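Local structure of envelope glycoprotein (Bourbon virus, 5ZKX) at residues A[332-335]-A[336-340]. The protein probably drives fusion of the viral envelope with a host membrane, as a trimeric gp64-family (class III) fusion glycoprotein captured here in its postfusion form. Sequence-based numbering, arbitrary orientation.
Sequences RLIG and ALLEK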
loop_
_atom_site.group_PDB
_atom_site.type_symbol
_atom_site.label_atom_id
_atom_site.label_comp_id
_atom_site.label_asym_id
_atom_site.label_seq_id
_atom_site.Cartn_x
_atom_site.Cartn_y
_atom_site.Cartn_z
ATOM N N ARG A 332 48.205 11.922 40.472
ATOM C CA ARG A 332 47.010 12.753 40.533
ATOM C C ARG A 332 46.107 12.581 39.320
ATOM O O ARG A 332 45.036 13.194 39.271
ATOM C CB ARG A 332 47.399 14.226 40.677
ATOM C CG ARG A 332 48.179 14.538 41.938
ATOM C CD ARG A 332 47.367 14.225 43.181
ATOM N NE ARG A 332 46.054 14.861 43.141
ATOM C CZ ARG A 332 45.828 16.129 43.466
ATOM N NH1 ARG A 332 46.825 16.907 43.860
ATOM N NH2 ARG A 332 44.599 16.622 43.397
ATOM N N LEU A 333 46.508 11.752 38.353
ATOM C CA LEU A 333 45.774 11.642 37.095
ATOM C C LEU A 333 44.402 11.014 37.302
ATOM O O LEU A 333 43.392 11.532 36.813
ATOM C CB LEU A 333 46.592 10.832 36.088
ATOM C CG LEU A 333 45.863 10.374 34.826
ATOM C CD1 LEU A 333 45.518 11.565 33.941
ATOM C CD2 LEU A 333 46.697 9.359 34.065
ATOM N N ILE A 334 44.348 9.892 38.024
ATOM C CA ILE A 334 43.082 9.197 38.241
ATOM C C ILE A 334 42.075 10.118 38.921
ATOM O O ILE A 334 40.872 10.067 38.638
ATOM C CB ILE A 334 43.321 7.906 39.045
ATOM C CG1 ILE A 334 44.112 6.906 38.202
ATOM C CG2 ILE A 334 42.007 7.293 39.501
ATOM C CD1 ILE A 334 44.415 5.609 38.916
ATOM N N GLY A 335 42.552 10.987 39.811
ATOM C CA GLY A 335 41.663 11.957 40.424
ATOM C C GLY A 335 41.147 12.986 39.437
ATOM O O GLY A 335 40.004 13.443 39.543
ATOM N N ALA A 336 41.980 13.372 38.468
ATOM C CA ALA A 336 41.540 14.318 37.449
ATOM C C ALA A 336 40.536 13.674 36.501
ATOM O O ALA A 336 39.594 14.332 36.045
ATOM C CB ALA A 336 42.743 14.857 36.680
ATOM N N LEU A 337 40.723 12.390 36.193
ATOM C CA LEU A 337 39.750 11.676 35.372
ATOM C C LEU A 337 38.414 11.536 36.092
ATOM O O LEU A 337 37.352 11.681 35.476
ATOM C CB LEU A 337 40.300 10.303 34.992
ATOM C CG LEU A 337 41.636 10.324 34.250
ATOM C CD1 LEU A 337 42.164 8.915 34.073
ATOM C CD2 LEU A 337 41.494 11.024 32.910
ATOM N N LEU A 338 38.445 11.250 37.392
ATOM C CA LEU A 338 37.224 11.118 38.172
ATOM C C LEU A 338 36.681 12.454 38.654
ATOM O O LEU A 338 35.599 12.482 39.252
ATOM C CB LEU A 338 37.466 10.203 39.372
ATOM C CG LEU A 338 37.716 8.740 39.017
ATOM C CD1 LEU A 338 37.914 7.916 40.276
ATOM C CD2 LEU A 338 36.559 8.204 38.189
ATOM N N GLU A 339 37.405 13.548 38.414
ATOM C CA GLU A 339 36.992 14.891 38.822
ATOM C C GLU A 339 36.834 15.007 40.338
ATOM O O GLU A 339 36.047 15.817 40.833
ATOM C CB GLU A 339 35.703 15.317 38.112
ATOM C CG GLU A 339 35.854 15.493 36.611
ATOM C CD GLU A 339 34.566 15.937 35.947
ATOM O OE1 GLU A 339 33.689 15.079 35.714
ATOM O OE2 GLU A 339 34.429 17.146 35.662
ATOM N N LYS A 340 37.578 14.194 41.087
ATOM C CA LYS A 340 37.643 14.299 42.535
ATOM C C LYS A 340 39.102 14.377 42.958
ATOM O O LYS A 340 39.933 13.617 42.451
ATOM C CB LYS A 340 36.963 13.101 43.222
ATOM C CG LYS A 340 35.808 12.491 42.443
ATOM C CD LYS A 340 35.550 11.049 42.869
ATOM C CE LYS A 340 34.414 10.425 42.065
ATOM N NZ LYS A 340 33.959 9.131 42.649
#
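The peptide carbonyl of Gly335 takes Lys340 N in its own plane, with Lys340 N to Gly335 O at 3.0 Å. This hydrogen bond is noticeably bent. Lys340 O turns back and lies 3.1 Å from Gly335 CA, which carries no side chain. The Leu333 carbonyl receives Leu337 N nearly head-on, with a C=O...N angle of 166° and Leu337 N to Leu333 O at 2.9 Å. Ala336 N also bonds weakly to this oxygen, and its other acceptor is Arg332 O. The oxygen is further shielded by carbon, since Leu337 CG comes to 3.3 Å from Leu333 O. Ile334 O accepts Leu338 N from a donor tilted 27° out of the carbonyl plane. Leu338 CG leans on the same oxygen, at 3.4 Å from Ile334 O.

The apolar side chains meet one turn apart. Leu333 and Leu337 lie at a slant to each other, and Leu333 CG is 4.0 Å from Leu337 CD1. Leu333 CG is trans to the backbone N (chi1 168°), which brings its branch up to Leu337. Ile334 CG2 meets Leu338 CD1 at 4.2 Å.

This short helix ends in a Schellman motif. Glu339, with positive phi, is its C-prime residue, and a weak bond from Glu339 N to Ala336 O lies inside the Lys340 bond.

Arg332 NE bonds to Met342 O, just beyond the turn. Leu333 packs on Leu326 of helix 284-329, Ile334 on Val323 and Ala327, and Leu337 on Val323 as well, while Ile334 also meets Ser344 of strand 342-346. Ile334 touches Phe15 of the second subunit, and Leu338 touches Ile396 of the third, so the short helix sits within the trimer's packing.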